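PDB 3W42: phosphoserine phosphatase RsbX from Bacillus subtilis, which dephosphorylates the stressosome protein RsbS, as a manganese-binding PPM-type phosphatase, and so acts as a negative regulator of the general stress factor sigma-B. Local coordinates for residues Q11-Q16 with L191-G196; S91-N96 with F151-D156; N109-L114 with S121-P126. One frame throughout, in Å; residues are numbered along the deposited sequence.

Contact 1: residues Q11-Q16 with L191-G196; sequences QTLVYQ and LTYILG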
loop_
_atom_site.group_PDB
_atom_site.type_symbol
_atom_site.label_atom_id
_atom_site.label_comp_id
_atom_site.label_asym_id
_atom_site.label_seq_id
_atom_site.Cartn_x
_atom_site.Cartn_y
_atom_site.Cartn_z
ATOM N N GLN A 11 -4.643 12.817 5.968
ATOM C CA GLN A 11 -5.929 12.150 5.876
ATOM C C GLN A 11 -5.787 10.927 4.992
ATOM O O GLN A 11 -5.090 11.002 3.962
ATOM C CB GLN A 11 -7.104 13.027 5.528
ATOM C CG GLN A 11 -7.077 13.573 4.178
ATOM C CD GLN A 11 -8.320 14.240 3.690
ATOM O OE1 GLN A 11 -8.464 14.082 2.405
ATOM N NE2 GLN A 11 -8.985 15.136 4.490
ATOM N N THR A 12 -6.394 9.831 5.402
ATOM C CA THR A 12 -6.258 8.587 4.698
ATOM C C THR A 12 -7.631 7.919 4.431
ATOM O O THR A 12 -8.614 8.171 5.144
ATOM C CB THR A 12 -5.371 7.584 5.422
ATOM O OG1 THR A 12 -5.930 7.267 6.715
ATOM C CG2 THR A 12 -3.940 8.100 5.627
ATOM N N LEU A 13 -7.634 7.070 3.443
ATOM C CA LEU A 13 -8.791 6.254 3.088
ATOM C C LEU A 13 -8.284 4.906 2.632
ATOM O O LEU A 13 -7.393 4.859 1.764
ATOM C CB LEU A 13 -9.634 6.976 2.051
ATOM C CG LEU A 13 -10.940 6.252 1.603
ATOM C CD1 LEU A 13 -11.928 7.299 1.113
ATOM C CD2 LEU A 13 -10.663 5.214 0.539
ATOM N N VAL A 14 -8.827 3.847 3.197
ATOM C CA VAL A 14 -8.539 2.487 2.764
ATOM C C VAL A 14 -9.807 1.924 2.120
ATOM O O VAL A 14 -10.904 2.019 2.735
ATOM C CB VAL A 14 -8.115 1.578 3.899
ATOM C CG1 VAL A 14 -7.831 0.149 3.358
ATOM C CG2 VAL A 14 -7.024 2.173 4.680
ATOM N N TYR A 15 -9.699 1.360 0.937
ATOM C CA TYR A 15 -10.772 0.698 0.211
ATOM C C TYR A 15 -10.370 -0.734 0.011
ATOM O O TYR A 15 -9.239 -1.021 -0.418
ATOM C CB TYR A 15 -10.944 1.378 -1.142
ATOM C CG TYR A 15 -11.987 0.697 -2.064
ATOM C CD1 TYR A 15 -11.655 -0.510 -2.753
ATOM C CD2 TYR A 15 -13.194 1.212 -2.246
ATOM C CE1 TYR A 15 -12.594 -1.243 -3.498
ATOM C CE2 TYR A 15 -14.149 0.486 -3.099
ATOM C CZ TYR A 15 -13.820 -0.722 -3.659
ATOM O OH TYR A 15 -14.757 -1.400 -4.478
ATOM N N GLN A 16 -11.297 -1.676 0.261
ATOM C CA GLN A 16 -11.062 -3.045 -0.128
ATOM C C GLN A 16 -12.356 -3.697 -0.536
ATOM O O GLN A 16 -13.377 -3.563 0.170
ATOM C CB GLN A 16 -10.425 -3.854 1.015
ATOM C CG GLN A 16 -10.060 -5.264 0.590
ATOM C CD GLN A 16 -9.289 -5.971 1.612
ATOM O OE1 GLN A 16 -9.896 -6.552 2.534
ATOM N NE2 GLN A 16 -7.987 -6.036 1.482
ATOM N N LEU A 191 -9.479 -6.074 -4.772
ATOM C CA LEU A 191 -8.996 -4.708 -5.063
ATOM C C LEU A 191 -8.838 -4.009 -3.750
ATOM O O LEU A 191 -9.823 -3.836 -3.000
ATOM C CB LEU A 191 -10.015 -4.011 -5.959
ATOM C CG LEU A 191 -9.632 -2.705 -6.610
ATOM C CD1 LEU A 191 -10.611 -2.359 -7.727
ATOM C CD2 LEU A 191 -9.549 -1.571 -5.655
ATOM N N THR A 192 -7.607 -3.547 -3.447
ATOM C CA THR A 192 -7.247 -2.819 -2.228
ATOM C C THR A 192 -6.482 -1.618 -2.583
ATOM O O THR A 192 -5.527 -1.700 -3.379
ATOM C CB THR A 192 -6.439 -3.724 -1.270
ATOM O OG1 THR A 192 -7.140 -4.923 -1.020
ATOM C CG2 THR A 192 -6.185 -3.044 0.028
ATOM N N TYR A 193 -6.817 -0.478 -1.973
ATOM C CA TYR A 193 -5.945 0.686 -2.093
ATOM C C TYR A 193 -5.986 1.484 -0.821
ATOM O O TYR A 193 -6.964 1.495 -0.079
ATOM C CB TYR A 193 -6.258 1.563 -3.340
ATOM C CG TYR A 193 -7.627 2.147 -3.453
ATOM C CD1 TYR A 193 -8.006 3.284 -2.774
ATOM C CD2 TYR A 193 -8.557 1.583 -4.308
ATOM C CE1 TYR A 193 -9.286 3.832 -2.956
ATOM C CE2 TYR A 193 -9.797 2.144 -4.499
ATOM C CZ TYR A 193 -10.168 3.240 -3.830
ATOM O OH TYR A 193 -11.429 3.763 -4.050
ATOM N N ILE A 194 -4.880 2.199 -0.580
ATOM C CA ILE A 194 -4.745 3.174 0.485
ATOM C C ILE A 194 -4.428 4.493 -0.170
ATOM O O ILE A 194 -3.477 4.588 -0.931
ATOM C CB ILE A 194 -3.664 2.808 1.492
ATOM C CG1 ILE A 194 -3.895 1.459 2.162
ATOM C CG2 ILE A 194 -3.481 3.937 2.516
ATOM C CD1 ILE A 194 -2.838 1.045 3.190
ATOM N N LEU A 195 -5.213 5.520 0.119
ATOM C CA LEU A 195 -4.998 6.877 -0.303
ATOM C C LEU A 195 -4.517 7.717 0.872
ATOM O O LEU A 195 -5.062 7.583 1.993
ATOM C CB LEU A 195 -6.280 7.493 -0.776
ATOM C CG LEU A 195 -6.813 6.926 -2.091
ATOM C CD1 LEU A 195 -8.200 7.340 -2.413
ATOM C CD2 LEU A 195 -5.820 7.563 -3.302
ATOM N N GLY A 196 -3.631 8.670 0.630
ATOM C CA GLY A 196 -3.260 9.643 1.614
ATOM C C GLY A 196 -3.109 11.024 0.990
ATOM O O GLY A 196 -2.692 11.189 -0.130
#
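Two pairs of backbone hydrogen bonds join Leu-13 to Leu-195 and Tyr-15 to Tyr-193. The straightest of them runs from Leu-195 N to Leu-13 O, 2.8 Å long with an angle of 174° at the hydrogen, while Tyr-15 N gives a 2.9 Å bond to Tyr-193 O. A side-chain bond is added at one end: Gln-16 NE2 donates to Thr-192 OG1 over 2.9 Å, and the hydroxyl oxygen lies almost in the amide plane. The extended start of the glutamine chain, with CG anti to the backbone N, lays it alongside the threonine. That hydroxyl also meets the carboxylate of Asp-27, which ties the pair to strand 27-33.

At the non-hydrogen-bonded pairs that alternate with these, CA-H groups turn to carbonyl oxygens, as where Thr-12 CA sits 3.1 Å from Leu-195 O. The result is a regular antiparallel pairing inside one of the two sheets of the PPM-type alpha-beta-beta-alpha sandwich, and it joins strand 10-17, the second of the chain, to its last strand, 191-198.

On the helix-covered face, Tyr-15 CB rests on one face of the Tyr-193 ring, 3.5 Å from its centroid and displaced toward the rim. The ring of Tyr-193 reaches this methylene because its CG stands between the backbone N and carbonyl carbon (chi1 59°). The two rings are nearly parallel, their planes 6° apart, but displaced, so that the contact is made by the Tyr-15 methylene and not by ring on ring. Leu-191 CD2 packs on Tyr-15 CD1 at 3.7 Å, and helix 173-179 closes over Leu-13 and Leu-195, with Ser-177 hydrogen-bonded to the Tyr-193 hydroxyl. On the opposite face, Val-14 and Ile-194 lie side by side toward Phe-29 and Met-31.

Contact 2: residues S91-N96 with F151-D156; sequences SILKIN and FIIHTD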
loop_
_atom_site.group_PDB
_atom_site.type_symbol
_atom_site.label_atom_id
_atom_site.label_comp_id
_atom_site.label_asym_id
_atom_site.label_seq_id
_atom_site.Cartn_x
_atom_site.Cartn_y
_atom_site.Cartn_z
ATOM N N SER A 91 4.090 -4.036 -0.279
ATOM C CA SER A 91 4.674 -2.714 -0.213
ATOM C C SER A 91 4.498 -2.171 1.149
ATOM O O SER A 91 3.423 -2.282 1.767
ATOM C CB SER A 91 4.020 -1.792 -1.194
ATOM O OG SER A 91 4.233 -2.311 -2.521
ATOM N N ILE A 92 5.562 -1.543 1.705
ATOM C CA ILE A 92 5.573 -0.998 3.043
ATOM C C ILE A 92 6.077 0.444 2.992
ATOM O O ILE A 92 7.105 0.740 2.388
ATOM C CB ILE A 92 6.480 -1.793 3.984
ATOM C CG1 ILE A 92 6.017 -3.266 4.006
ATOM C CG2 ILE A 92 6.367 -1.273 5.435
ATOM C CD1 ILE A 92 6.904 -4.177 4.916
ATOM N N LEU A 93 5.309 1.359 3.591
ATOM C CA LEU A 93 5.558 2.790 3.602
ATOM C C LEU A 93 5.578 3.281 5.033
ATOM O O LEU A 93 4.641 3.028 5.798
ATOM C CB LEU A 93 4.456 3.494 2.836
ATOM C CG LEU A 93 4.471 5.020 2.800
ATOM C CD1 LEU A 93 5.705 5.556 2.078
ATOM C CD2 LEU A 93 3.215 5.579 2.177
ATOM N N LYS A 94 6.583 4.063 5.395
ATOM C CA LYS A 94 6.631 4.796 6.659
ATOM C C LYS A 94 6.796 6.270 6.360
ATOM O O LYS A 94 7.494 6.652 5.418
ATOM C CB LYS A 94 7.758 4.291 7.556
ATOM C CG LYS A 94 7.460 2.952 8.257
ATOM C CD LYS A 94 8.660 2.344 8.982
ATOM C CE LYS A 94 9.208 3.239 10.097
ATOM N NZ LYS A 94 8.418 3.218 11.306
ATOM N N ILE A 95 6.166 7.103 7.172
ATOM C CA ILE A 95 6.221 8.556 7.034
ATOM C C ILE A 95 6.520 9.167 8.375
ATOM O O ILE A 95 5.875 8.864 9.361
ATOM C CB ILE A 95 4.953 9.152 6.430
ATOM C CG1 ILE A 95 4.533 8.434 5.161
ATOM C CG2 ILE A 95 5.154 10.648 6.291
ATOM C CD1 ILE A 95 3.223 8.935 4.507
ATOM N N ASN A 96 7.501 10.082 8.418
ATOM C CA ASN A 96 7.736 10.925 9.580
ATOM C C ASN A 96 7.229 12.348 9.239
ATOM O O ASN A 96 7.727 12.973 8.300
ATOM C CB ASN A 96 9.254 10.955 9.933
ATOM C CG ASN A 96 9.438 11.809 11.142
ATOM O OD1 ASN A 96 9.405 13.030 11.077
ATOM N ND2 ASN A 96 9.566 11.148 12.344
ATOM N N PHE A 151 -0.981 10.434 -2.323
ATOM C CA PHE A 151 -0.432 9.172 -2.722
ATOM C C PHE A 151 -1.487 8.073 -2.760
ATOM O O PHE A 151 -2.520 8.166 -2.074
ATOM C CB PHE A 151 0.774 8.750 -1.920
ATOM C CG PHE A 151 0.494 8.390 -0.471
ATOM C CD1 PHE A 151 0.049 7.135 -0.141
ATOM C CD2 PHE A 151 0.672 9.316 0.541
ATOM C CE1 PHE A 151 -0.221 6.823 1.261
ATOM C CE2 PHE A 151 0.414 8.966 1.879
ATOM C CZ PHE A 151 -0.018 7.741 2.225
ATOM N N ILE A 152 -1.164 7.006 -3.448
ATOM C CA ILE A 152 -1.905 5.758 -3.414
ATOM C C ILE A 152 -0.956 4.595 -3.354
ATOM O O ILE A 152 0.110 4.611 -4.015
ATOM C CB ILE A 152 -2.856 5.649 -4.616
ATOM C CG1 ILE A 152 -3.820 4.442 -4.487
ATOM C CG2 ILE A 152 -2.110 5.583 -5.949
ATOM C CD1 ILE A 152 -4.900 4.383 -5.580
ATOM N N ILE A 153 -1.329 3.559 -2.640
ATOM C CA ILE A 153 -0.740 2.220 -2.718
ATOM C C ILE A 153 -1.856 1.280 -3.122
ATOM O O ILE A 153 -2.915 1.315 -2.465
ATOM C CB ILE A 153 -0.133 1.742 -1.390
ATOM C CG1 ILE A 153 0.953 2.724 -0.910
ATOM C CG2 ILE A 153 0.448 0.361 -1.528
ATOM C CD1 ILE A 153 1.393 2.445 0.561
ATOM N N HIS A 154 -1.695 0.458 -4.147
ATOM C CA HIS A 154 -2.803 -0.400 -4.590
ATOM C C HIS A 154 -2.348 -1.742 -5.083
ATOM O O HIS A 154 -1.248 -1.900 -5.673
ATOM C CB HIS A 154 -3.624 0.305 -5.660
ATOM C CG HIS A 154 -2.967 0.514 -6.979
ATOM N ND1 HIS A 154 -2.921 -0.473 -7.940
ATOM C CD2 HIS A 154 -2.358 1.585 -7.561
ATOM C CE1 HIS A 154 -2.299 0.025 -9.028
ATOM N NE2 HIS A 154 -1.955 1.278 -8.819
ATOM N N THR A 155 -3.172 -2.756 -4.881
ATOM C CA THR A 155 -2.978 -4.053 -5.470
ATOM C C THR A 155 -3.317 -4.052 -6.969
ATOM O O THR A 155 -3.948 -3.115 -7.495
ATOM C CB THR A 155 -3.693 -5.167 -4.695
ATOM O OG1 THR A 155 -5.095 -4.921 -4.787
ATOM C CG2 THR A 155 -3.228 -5.275 -3.256
ATOM N N ASP A 156 -2.961 -5.149 -7.593
ATOM C CA ASP A 156 -3.214 -5.322 -9.022
ATOM C C ASP A 156 -4.666 -5.432 -9.418
ATOM O O ASP A 156 -4.982 -5.334 -10.566
ATOM C CB ASP A 156 -2.380 -6.495 -9.556
ATOM C CG ASP A 156 -2.779 -7.843 -8.999
ATOM O OD1 ASP A 156 -3.683 -7.901 -8.150
ATOM O OD2 ASP A 156 -2.139 -8.847 -9.445
#
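Leu-93 and Phe-151 meet from opposite directions in the core of the beta sandwich, where the two sheets of the PPM-type fold face each other. No hydrogen bond links the segments: the axes of strands 91-96 and 151-154 come no nearer than 9.0 Å, and side chains alone fill the separation.

The close packing gathers round the Phe-151 ring. Leu-93 CD2 stands over one face of it, offset toward the rim and 3.8 Å from Phe-151 CE1, in a CH-pi contact. Ile-95 CD1 comes in obliquely from the same side of the ring plane, farther out, 3.8 Å from Phe-151 CE2, so that the two aliphatic chains share the far end of the phenylalanine. With its CG placed between the backbone N and carbonyl carbon (chi1 69°), Phe-151 projects its ring from the sheet into this junction. Two residues on, Ile-153 CD1 fits against the base of the leucine, 4.0 Å from Leu-93 CB. Phe-112 touches both Leu-93 and Ile-153, and Val-42 also lies against Ile-153, so residues of both sheets enclose the junction.

Toward the metal site the contact thins out. Ser-91 approaches through its methylene, CB lying 4.2 Å from Ile-153 CG2, whereas its hydroxyl is engaged by Ser-106 and Tyr-104 within its own sheet. Past Ile-153 the second segment leaves the interface and its strand gives way to a loop, which ends at the exposed Asp-156. There OD1 is a ligand of the manganese ion, whose site includes Asp-44 and Asp-189. Just before it the histidine is tied to the start of the loop: His-154 ND1 donates a 2.9 Å bond to Thr-155 O, the acceptor lying in the ring plane but the donor well above the carbonyl plane.

Contact 3: residues N109-L114 with S121-P126; sequences NVRFIL and SFYPLP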
loop_
_atom_site.group_PDB
_atom_site.type_symbol
_atom_site.label_atom_id
_atom_site.label_comp_id
_atom_site.label_asym_id
_atom_site.label_seq_id
_atom_site.Cartn_x
_atom_site.Cartn_y
_atom_site.Cartn_z
ATOM N N ASN A 109 4.095 -6.576 -7.276
ATOM C CA ASN A 109 3.246 -5.786 -8.139
ATOM C C ASN A 109 2.251 -4.925 -7.398
ATOM O O ASN A 109 1.323 -4.396 -8.039
ATOM C CB ASN A 109 2.570 -6.680 -9.188
ATOM C CG ASN A 109 1.493 -7.539 -8.570
ATOM O OD1 ASN A 109 1.412 -7.675 -7.337
ATOM N ND2 ASN A 109 0.676 -8.111 -9.443
ATOM N N VAL A 110 2.448 -4.683 -6.122
ATOM C CA VAL A 110 1.688 -3.690 -5.415
ATOM C C VAL A 110 2.336 -2.351 -5.659
ATOM O O VAL A 110 3.564 -2.185 -5.459
ATOM C CB VAL A 110 1.638 -4.026 -3.857
ATOM C CG1 VAL A 110 0.847 -2.966 -3.108
ATOM C CG2 VAL A 110 1.048 -5.403 -3.637
ATOM N N ARG A 111 1.606 -1.401 -6.203
ATOM C CA ARG A 111 2.155 -0.157 -6.726
ATOM C C ARG A 111 1.979 0.999 -5.756
ATOM O O ARG A 111 1.014 1.044 -5.002
ATOM C CB ARG A 111 1.499 0.185 -8.027
ATOM C CG ARG A 111 1.576 -0.916 -9.159
ATOM C CD ARG A 111 2.934 -1.393 -9.407
ATOM N NE ARG A 111 3.815 -0.375 -9.942
ATOM C CZ ARG A 111 3.925 -0.025 -11.230
ATOM N NH1 ARG A 111 3.271 -0.750 -12.163
ATOM N NH2 ARG A 111 4.739 0.970 -11.583
ATOM N N PHE A 112 2.903 1.932 -5.808
ATOM C CA PHE A 112 2.892 3.132 -5.004
ATOM C C PHE A 112 3.182 4.311 -5.911
ATOM O O PHE A 112 4.136 4.297 -6.703
ATOM C CB PHE A 112 3.991 3.056 -3.915
ATOM C CG PHE A 112 4.221 4.294 -3.109
ATOM C CD1 PHE A 112 3.199 5.031 -2.521
ATOM C CD2 PHE A 112 5.528 4.704 -2.804
ATOM C CE1 PHE A 112 3.480 6.106 -1.704
ATOM C CE2 PHE A 112 5.816 5.770 -2.003
ATOM C CZ PHE A 112 4.786 6.501 -1.440
ATOM N N ILE A 113 2.336 5.347 -5.814
ATOM C CA ILE A 113 2.493 6.570 -6.563
ATOM C C ILE A 113 2.296 7.731 -5.611
ATOM O O ILE A 113 1.247 7.785 -4.945
ATOM C CB ILE A 113 1.422 6.671 -7.759
ATOM C CG1 ILE A 113 1.482 5.436 -8.675
ATOM C CG2 ILE A 113 1.711 7.976 -8.499
ATOM C CD1 ILE A 113 0.608 4.298 -8.298
ATOM N N LEU A 114 3.249 8.634 -5.530
ATOM C CA LEU A 114 3.143 9.854 -4.712
ATOM C C LEU A 114 3.274 11.040 -5.660
ATOM O O LEU A 114 4.252 11.193 -6.365
ATOM C CB LEU A 114 4.148 9.849 -3.580
ATOM C CG LEU A 114 4.079 11.074 -2.603
ATOM C CD1 LEU A 114 4.421 10.645 -1.138
ATOM C CD2 LEU A 114 4.860 12.279 -3.113
ATOM N N SER A 121 6.313 13.265 -9.665
ATOM C CA SER A 121 5.699 12.117 -9.018
ATOM C C SER A 121 6.834 11.148 -8.677
ATOM O O SER A 121 7.843 10.990 -9.448
ATOM C CB SER A 121 4.730 11.483 -9.990
ATOM O OG SER A 121 5.409 11.027 -11.167
ATOM N N PHE A 122 6.676 10.441 -7.607
ATOM C CA PHE A 122 7.447 9.255 -7.283
ATOM C C PHE A 122 6.595 8.078 -7.692
ATOM O O PHE A 122 5.493 7.908 -7.156
ATOM C CB PHE A 122 7.778 9.218 -5.819
ATOM C CG PHE A 122 8.566 7.966 -5.446
ATOM C CD1 PHE A 122 9.754 7.670 -6.066
ATOM C CD2 PHE A 122 8.031 7.027 -4.568
ATOM C CE1 PHE A 122 10.470 6.481 -5.788
ATOM C CE2 PHE A 122 8.779 5.884 -4.205
ATOM C CZ PHE A 122 10.001 5.618 -4.805
ATOM N N TYR A 123 7.064 7.268 -8.622
ATOM C CA TYR A 123 6.254 6.223 -9.236
ATOM C C TYR A 123 7.212 5.113 -9.644
ATOM O O TYR A 123 7.477 4.870 -10.844
ATOM C CB TYR A 123 5.456 6.742 -10.437
ATOM C CG TYR A 123 4.333 5.815 -10.910
ATOM C CD1 TYR A 123 4.115 4.498 -10.516
ATOM C CD2 TYR A 123 3.423 6.382 -11.767
ATOM C CE1 TYR A 123 2.973 3.778 -11.075
ATOM C CE2 TYR A 123 2.338 5.703 -12.325
ATOM C CZ TYR A 123 2.136 4.379 -11.953
ATOM O OH TYR A 123 1.063 3.585 -12.382
ATOM N N PRO A 124 7.731 4.384 -8.670
ATOM C CA PRO A 124 8.666 3.347 -8.976
ATOM C C PRO A 124 8.085 2.233 -9.837
ATOM O O PRO A 124 6.930 1.870 -9.671
ATOM C CB PRO A 124 9.126 2.824 -7.600
ATOM C CG PRO A 124 8.006 3.173 -6.720
ATOM C CD PRO A 124 7.498 4.487 -7.216
ATOM N N LEU A 125 8.910 1.628 -10.656
ATOM C CA LEU A 125 8.522 0.430 -11.359
ATOM C C LEU A 125 8.385 -0.698 -10.382
ATOM O O LEU A 125 9.035 -0.757 -9.330
ATOM C CB LEU A 125 9.588 0.036 -12.366
ATOM C CG LEU A 125 9.710 0.997 -13.520
ATOM C CD1 LEU A 125 10.763 0.378 -14.445
ATOM C CD2 LEU A 125 8.298 1.235 -14.183
ATOM N N PRO A 126 7.521 -1.688 -10.711
ATOM C CA PRO A 126 7.368 -2.866 -9.840
ATOM C C PRO A 126 8.646 -3.676 -9.813
ATOM O O PRO A 126 9.305 -3.789 -10.853
ATOM C CB PRO A 126 6.181 -3.602 -10.448
ATOM C CG PRO A 126 6.263 -3.285 -11.915
ATOM C CD PRO A 126 6.818 -1.896 -11.987
HETATM O O HOH W 1 5.061 1.097 -7.769
#
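Segments 109-114 and 121-126 run antiparallel as a beta hairpin whose regular pairing is short: Leu-114 N bonds to Phe-122 O at 2.9 Å and Phe-122 N to Leu-114 O at 2.8 Å, after which the second segment continues as a loop.

Along this loop the side chain of Arg-111 takes over from the backbone. Its chain folds back at chi2 and chi3 (-52° and -65°), which brings the guanidinium over to the carbonyl of Pro-124. NH2 donates to Pro-124 O across 3.0 Å, with the oxygen slightly out of the guanidinium plane. One water reinforces the grip: it accepts from Arg-111 NE, in the plane of that group, and from Phe-112 N, and donates to Pro-124 O. Thus one carbonyl oxygen receives two donors, while the water joins the strand to the loop. Pro-126 CD sits over the centre of one guanidinium face, 3.5 Å from Arg-111 CZ, and the proline ring thereby limits movement of the group in that direction.

Nearer the hairpin bonds, Ile-113 CG1 presses on the middle of one face of the Tyr-123 ring, 3.3 Å from its centroid, a close CH-pi contact between side chains that lie alongside one another. Phe-112 CE2 comes to the edge of the Phe-122 ring, 3.6 Å from Phe-122 CD2, with the ring planes 73° apart. Pro-124 CD covers one face of Phe-122.

The surroundings differ on the two faces of the hairpin. Helix 163-169 packs on Ile-113 and Tyr-123 through Ile-163, whereas Phe-112 and Leu-114 point toward the other sheet, where they touch Leu-93, Tyr-104 and Phe-102. Strand 150-154 pairs with 111-115 along its other edge, through His-154 and Ile-152.

Overall arrangement
From the N terminus, strand 10-17 waits for almost the whole chain before contact 1 closes the largest loop, by pairing it with strand 191-198. Inside that loop lies contact 2, which brings strand 88-96 of one sheet against strand 150-154 of the other. Contact 3, a local hairpin between 109-114 and 121-126, is nested within contact 2; no loops cross. Strand 150-154 is the common neighbour, flanked in its sheet by strand 191-198 of contact 1 and strand 111-115 of contact 3. Ile-194 N probably hydrogen-bonds to Ile-153 O on one flank, as does His-154 N to Arg-111 O on the other. Beyond the strand, Asn-109 hydrogen-bonds to the metal ligand Asp-156.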